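Local coordinates for nitrate regulatory protein (Klebsiella oxytoca, PDB 4AKK), which senses nitrate and nitrite and binds the leader RNA of the nasF operon to cause transcription antitermination, at residues A[122-125]-A[126-130]; A[139-142]-A[143-147]. All coordinates share one frame; numbering follows the deposited sequence.

Contact 1. Residues A[122-125]-A[126-130]; sequences SALC and WRIAC
Ser122 and Trp126 are turned so that a single water spans them on one face of an alpha helix. In Ser122 the hydroxyl is anti to the backbone N (chi1 179°). In Trp126 a chi1 of -88° leaves the indole standing out from the helix, its CD1-NE1 edge facing back toward Ser122. Water 1 lies 2.9 Å from Ser122 OG and accepts the indole N-H of Trp126 NE1 at 3.2 Å. It sits at the ring edge, in the indole plane. Ser122 O meets the same edge, 3.2 Å from Trp126 CD1. One carbonyl therefore takes the backbone N-H of Trp126 and also lies at the edge of its ring.

This is the first part of helix 122-134, within the nitrate-sensing NIT region. The carbonyls of Ser122 to Cys125 accept the N-H groups of Trp126 to Ala129, each four residues on. Among these bonds, Ile128 N to Leu124 O is 2.9 Å and close to straight at the hydrogen.

Another face of the helix is apolar. The Leu124 and Ile128 side chains cross obliquely, and Ile128 CD1 reaches the branch point of Leu124. The same CD1 lies 3.4 Å from Leu124 O, so it packs on the backbone as well as on the leucine.

Leu124 also touches Ile169, Gln172 and Leu173 of helix 169-173, while Arg127 NE makes a weak hydrogen bond to Gln172 OE1. The second subunit lies close to most of residues 122-130: its Phe42 meets Trp126 edge-to-face, and its Trp41 packs on Ile128. The contact thus joins helix packing within the subunit to the dimer interface. At its apolar centre, Leu124 CG is 3.6 Å from Ile128 CD1.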
ATOM      1  N   SER A 122       0.879  15.674  13.733  1.00 42.70           N
ATOM      2  CA  SER A 122       0.159  16.588  12.864  1.00 45.40           C
ATOM      3  C   SER A 122      -0.919  15.865  12.052  1.00 39.41           C
ATOM      4  O   SER A 122      -2.040  16.343  11.938  1.00 36.22           O
ATOM      5  CB  SER A 122       1.138  17.312  11.933  1.00 43.50           C
ATOM      6  OG  SER A 122       0.444  18.196  11.068  1.00 53.25           O
ATOM      7  N   ALA A 123      -0.582  14.712  11.492  1.00 37.41           N
ATOM      8  CA  ALA A 123      -1.562  13.974  10.704  1.00 33.99           C
ATOM      9  C   ALA A 123      -2.748  13.485  11.555  1.00 32.51           C
ATOM     10  O   ALA A 123      -3.896  13.531  11.112  1.00 31.52           O
ATOM     11  CB  ALA A 123      -0.889  12.818   9.975  1.00 35.18           C
ATOM     12  N   LEU A 124      -2.484  13.041  12.782  1.00 33.22           N
ATOM     13  CA  LEU A 124      -3.567  12.613  13.678  1.00 34.60           C
ATOM     14  C   LEU A 124      -4.483  13.781  14.025  1.00 32.58           C
ATOM     15  O   LEU A 124      -5.709  13.647  14.054  1.00 30.70           O
ATOM     16  CB  LEU A 124      -3.017  11.970  14.958  1.00 35.78           C
ATOM     17  CG  LEU A 124      -4.087  11.372  15.875  1.00 40.27           C
ATOM     18  CD1 LEU A 124      -4.827  10.233  15.163  1.00 33.84           C
ATOM     19  CD2 LEU A 124      -3.466  10.883  17.186  1.00 42.59           C
ATOM     20  N   CYS A 125      -3.884  14.935  14.281  1.00 32.63           N
ATOM     21  CA  CYS A 125      -4.662  16.153  14.475  1.00 30.76           C
ATOM     22  C   CYS A 125      -5.610  16.427  13.316  1.00 35.61           C
ATOM     23  O   CYS A 125      -6.781  16.783  13.528  1.00 35.69           O
ATOM     24  CB  CYS A 125      -3.745  17.352  14.678  1.00 33.77           C
ATOM     25  SG  CYS A 125      -2.767  17.272  16.198  1.00 41.52           S
ATOM     26  N   TRP A 126      -5.109  16.284  12.089  1.00 35.03           N
ATOM     27  CA  TRP A 126      -5.950  16.512  10.911  1.00 34.14           C
ATOM     28  C   TRP A 126      -7.118  15.515  10.843  1.00 33.51           C
ATOM     29  O   TRP A 126      -8.248  15.895  10.545  1.00 36.40           O
ATOM     30  CB  TRP A 126      -5.123  16.456   9.624  1.00 33.31           C
ATOM     31  CG  TRP A 126      -4.507  17.770   9.231  1.00 41.24           C
ATOM     32  CD1 TRP A 126      -3.343  18.308   9.706  1.00 43.34           C
ATOM     33  CD2 TRP A 126      -5.013  18.703   8.266  1.00 41.83           C
ATOM     34  NE1 TRP A 126      -3.096  19.517   9.100  1.00 38.40           N
ATOM     35  CE2 TRP A 126      -4.105  19.783   8.211  1.00 44.98           C
ATOM     36  CE3 TRP A 126      -6.144  18.730   7.442  1.00 42.85           C
ATOM     37  CZ2 TRP A 126      -4.293  20.882   7.363  1.00 40.05           C
ATOM     38  CZ3 TRP A 126      -6.327  19.823   6.598  1.00 46.04           C
ATOM     39  CH2 TRP A 126      -5.405  20.882   6.568  1.00 36.95           C
ATOM     40  N   ARG A 127      -6.841  14.245  11.120  1.00 30.58           N
ATOM     41  CA  ARG A 127      -7.884  13.226  11.082  1.00 32.70           C
ATOM     42  C   ARG A 127      -8.958  13.543  12.110  1.00 32.69           C
ATOM     43  O   ARG A 127     -10.153  13.494  11.824  1.00 33.23           O
ATOM     44  CB  ARG A 127      -7.305  11.838  11.366  1.00 31.54           C
ATOM     45  CG  ARG A 127      -6.422  11.282  10.264  1.00 36.78           C
ATOM     46  CD  ARG A 127      -7.200  10.973   8.987  1.00 37.53           C
ATOM     47  NE  ARG A 127      -6.347  10.312   7.997  1.00 42.29           N
ATOM     48  CZ  ARG A 127      -6.696  10.068   6.736  1.00 41.61           C
ATOM     49  NH1 ARG A 127      -7.894  10.430   6.289  1.00 48.26           N
ATOM     50  NH2 ARG A 127      -5.841   9.470   5.914  1.00 46.47           N
ATOM     51  N   ILE A 128      -8.514  13.870  13.320  1.00 32.84           N
ATOM     52  CA  ILE A 128      -9.418  14.208  14.408  1.00 29.61           C
ATOM     53  C   ILE A 128     -10.231  15.473  14.098  1.00 28.93           C
ATOM     54  O   ILE A 128     -11.437  15.509  14.323  1.00 31.74           O
ATOM     55  CB  ILE A 128      -8.640  14.347  15.737  1.00 36.02           C
ATOM     56  CG1 ILE A 128      -8.107  12.974  16.172  1.00 33.66           C
ATOM     57  CG2 ILE A 128      -9.526  14.942  16.831  1.00 33.45           C
ATOM     58  CD1 ILE A 128      -6.997  13.042  17.188  1.00 31.74           C
ATOM     59  N   ALA A 129      -9.581  16.506  13.570  1.00 34.20           N
ATOM     60  CA  ALA A 129     -10.301  17.729  13.207  1.00 40.07           C
ATOM     61  C   ALA A 129     -11.404  17.425  12.203  1.00 33.44           C
ATOM     62  O   ALA A 129     -12.518  17.915  12.325  1.00 39.83           O
ATOM     63  CB  ALA A 129      -9.350  18.795  12.650  1.00 35.15           C
ATOM     64  N   CYS A 130     -11.080  16.606  11.209  1.00 38.83           N
ATOM     65  CA  CYS A 130     -12.037  16.238  10.168  1.00 37.45           C
ATOM     66  C   CYS A 130     -13.256  15.544  10.771  1.00 39.58           C
ATOM     67  O   CYS A 130     -14.394  15.937  10.517  1.00 39.98           O
ATOM     68  CB  CYS A 130     -11.355  15.319   9.157  1.00 43.21           C
ATOM     69  SG  CYS A 130     -12.162  15.169   7.553  1.00 58.10           S
TER
HETATM   70  O   HOH W   1      -0.151  20.647   9.690  1.00 54.64           O

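Contact 2. Residues A[139-142]-A[143-147]; sequences AALR and KRVRD. With EDO (1,2-ethanediol), chain E.
Residues 139-146 continue one alpha helix. Four i to i+4 backbone bonds link Ala139-Arg142 to Lys143-Arg146. The bond from Arg146 N to Arg142 O is 2.7 Å, with an N-H...O angle of 172°. The run belongs to helix 138-147 of the NIT region, with one side packed and the other open to solvent.

On the packed side, Val145 CG2 lies 3.3 Å from Leu141 O and more loosely against Leu141 CD1. Helix 152-167 flanks this pair: Phe159 touches Leu141 and Ala155 touches Val145.

Arg142 runs extended from CG to NE. It reaches away from the helix to salt bridges with Glu76 and Asp103, which tie this helix to its neighbours. A 1,2-ethanediol, probably picked up from the crystallisation medium, lies beside its guanidinium and accepts a weak hydrogen bond from Ala139 N.

Arg146 instead folds back along its own helix. A bend at chi3 (-147°) together with chi4 near 103° lays one guanidinium face over the backbone at Arg142 and Lys143. Arg142 C lies over the centre of that face, and Arg146 CG is 3.1 Å from Arg142 O. Water 2 helps to hold the end of the folded chain. It accepts from Arg146 NH2 at 2.7 Å and donates to Ala139 O at 2.7 Å.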
ATOM      1  N   ALA A 139     -27.283  17.213  14.652  1.00 42.05           N
ATOM      2  CA  ALA A 139     -28.540  17.849  15.038  1.00 48.70           C
ATOM      3  C   ALA A 139     -29.396  18.199  13.815  1.00 39.81           C
ATOM      4  O   ALA A 139     -30.578  17.869  13.763  1.00 46.05           O
ATOM      5  CB  ALA A 139     -28.283  19.082  15.892  1.00 47.23           C
ATOM      6  N   ALA A 140     -28.794  18.854  12.831  1.00 42.23           N
ATOM      7  CA  ALA A 140     -29.512  19.227  11.612  1.00 43.33           C
ATOM      8  C   ALA A 140     -30.030  18.000  10.862  1.00 41.69           C
ATOM      9  O   ALA A 140     -31.171  17.981  10.387  1.00 40.26           O
ATOM     10  CB  ALA A 140     -28.627  20.056  10.714  1.00 41.26           C
ATOM     11  N   LEU A 141     -29.187  16.976  10.764  1.00 39.78           N
ATOM     12  CA  LEU A 141     -29.553  15.748  10.070  1.00 40.08           C
ATOM     13  C   LEU A 141     -30.758  15.076  10.725  1.00 34.79           C
ATOM     14  O   LEU A 141     -31.679  14.631  10.042  1.00 34.09           O
ATOM     15  CB  LEU A 141     -28.362  14.787  10.028  1.00 34.86           C
ATOM     16  CG  LEU A 141     -28.579  13.345   9.558  1.00 33.84           C
ATOM     17  CD1 LEU A 141     -29.123  13.329   8.130  1.00 32.61           C
ATOM     18  CD2 LEU A 141     -27.264  12.559   9.658  1.00 30.12           C
ATOM     19  N   ARG A 142     -30.744  15.004  12.049  1.00 36.05           N
ATOM     20  CA  ARG A 142     -31.837  14.367  12.784  1.00 42.30           C
ATOM     21  C   ARG A 142     -33.172  15.073  12.572  1.00 40.14           C
ATOM     22  O   ARG A 142     -34.206  14.427  12.370  1.00 39.38           O
ATOM     23  CB  ARG A 142     -31.510  14.297  14.275  1.00 42.86           C
ATOM     24  CG  ARG A 142     -30.424  13.292  14.591  1.00 42.83           C
ATOM     25  CD  ARG A 142     -29.697  13.645  15.862  1.00 41.93           C
ATOM     26  NE  ARG A 142     -28.911  12.513  16.342  1.00 40.38           N
ATOM     27  CZ  ARG A 142     -28.113  12.559  17.399  1.00 43.07           C
ATOM     28  NH1 ARG A 142     -27.992  13.686  18.092  1.00 46.98           N
ATOM     29  NH2 ARG A 142     -27.448  11.478  17.767  1.00 44.80           N
ATOM     30  N   LYS A 143     -33.149  16.400  12.618  1.00 39.04           N
ATOM     31  CA  LYS A 143     -34.361  17.170  12.376  1.00 39.09           C
ATOM     32  C   LYS A 143     -34.954  16.823  11.010  1.00 37.19           C
ATOM     33  O   LYS A 143     -36.151  16.566  10.887  1.00 41.33           O
ATOM     34  CB  LYS A 143     -34.088  18.670  12.474  1.00 39.82           C
ATOM     35  CG  LYS A 143     -35.347  19.507  12.293  1.00 50.61           C
ATOM     36  CD  LYS A 143     -35.114  20.975  12.612  1.00 54.08           C
ATOM     37  CE  LYS A 143     -36.397  21.781  12.427  1.00 55.50           C
ATOM     38  NZ  LYS A 143     -36.121  23.242  12.336  1.00 69.98           N
ATOM     39  N   ARG A 144     -34.115  16.788   9.986  1.00 35.66           N
ATOM     40  CA  ARG A 144     -34.602  16.428   8.661  1.00 37.44           C
ATOM     41  C   ARG A 144     -35.113  15.010   8.647  1.00 39.34           C
ATOM     42  O   ARG A 144     -36.108  14.726   7.991  1.00 38.98           O
ATOM     43  CB  ARG A 144     -33.526  16.612   7.593  1.00 36.55           C
ATOM     44  CG  ARG A 144     -33.338  18.064   7.211  1.00 44.78           C
ATOM     45  CD  ARG A 144     -32.516  18.237   5.957  1.00 45.10           C
ATOM     46  NE  ARG A 144     -32.361  19.658   5.663  1.00 43.46           N
ATOM     47  CZ  ARG A 144     -33.273  20.396   5.042  1.00 48.32           C
ATOM     48  NH1 ARG A 144     -34.408  19.840   4.624  1.00 42.95           N
ATOM     49  NH2 ARG A 144     -33.047  21.686   4.831  1.00 50.53           N
ATOM     50  N   VAL A 145     -34.428  14.115   9.359  1.00 28.75           N
ATOM     51  CA  VAL A 145     -34.888  12.738   9.436  1.00 32.70           C
ATOM     52  C   VAL A 145     -36.285  12.698  10.065  1.00 35.75           C
ATOM     53  O   VAL A 145     -37.210  12.088   9.507  1.00 31.70           O
ATOM     54  CB  VAL A 145     -33.903  11.823  10.210  1.00 31.41           C
ATOM     55  CG1 VAL A 145     -34.586  10.511  10.592  1.00 32.50           C
ATOM     56  CG2 VAL A 145     -32.656  11.557   9.377  1.00 33.05           C
ATOM     57  N   ARG A 146     -36.448  13.366  11.206  1.00 33.47           N
ATOM     58  CA  ARG A 146     -37.766  13.418  11.861  1.00 40.84           C
ATOM     59  C   ARG A 146     -38.846  13.977  10.943  1.00 39.37           C
ATOM     60  O   ARG A 146     -39.901  13.367  10.764  1.00 38.06           O
ATOM     61  CB  ARG A 146     -37.731  14.267  13.127  1.00 42.78           C
ATOM     62  CG  ARG A 146     -36.675  13.850  14.106  1.00 47.60           C
ATOM     63  CD  ARG A 146     -36.906  14.500  15.451  1.00 53.93           C
ATOM     64  NE  ARG A 146     -35.636  14.774  16.108  1.00 53.79           N
ATOM     65  CZ  ARG A 146     -35.087  15.979  16.170  1.00 54.30           C
ATOM     66  NH1 ARG A 146     -35.714  17.021  15.630  1.00 47.93           N
ATOM     67  NH2 ARG A 146     -33.921  16.143  16.782  1.00 53.09           N
ATOM     68  N   ASP A 147     -38.571  15.141  10.366  1.00 37.01           N
ATOM     69  CA  ASP A 147     -39.522  15.816   9.492  1.00 40.17           C
ATOM     70  C   ASP A 147     -39.635  15.097   8.155  1.00 40.34           C
ATOM     71  O   ASP A 147     -40.442  15.470   7.310  1.00 34.39           O
ATOM     72  CB  ASP A 147     -39.098  17.271   9.270  1.00 42.64           C
ATOM     73  CG  ASP A 147     -38.914  18.025  10.575  1.00 47.03           C
ATOM     74  OD1 ASP A 147     -39.405  17.523  11.603  1.00 43.28           O
ATOM     75  OD2 ASP A 147     -38.288  19.108  10.579  1.00 47.73           O
TER
HETATM   76  C1  EDO E1394     -25.589  15.900  18.670  1.00 62.75           C
HETATM   77  O1  EDO E1394     -24.991  15.255  19.804  1.00 59.53           O
HETATM   78  C2  EDO E1394     -24.658  16.970  18.106  1.00 61.43           C
HETATM   79  O2  EDO E1394     -25.415  17.874  17.281  1.00 55.42           O
HETATM   80  O   HOH W   2     -31.974  17.854  16.100  1.00 45.55           O

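Overall arrangement
Contact 1 comes first along the chain, on helix 122-134. Contact 2 follows on the next helix, 138-147. Their centres are 27 Å apart, and their nearest atoms are about 13 Å apart, so they do not touch. Both belong to the nitrate- and nitrite-sensing NIT region of this mainly helical protein with no strands. Their surroundings differ. Contact 1 is buried, with the second subunit and helix 169-173 against it. Contact 2 is partly exposed and meets no other protein chain of the assembly. It is held by helices of its own subunit. Of two successive helices, one is packed against the dimer partner at contact 1, and the other has one side exposed at contact 2.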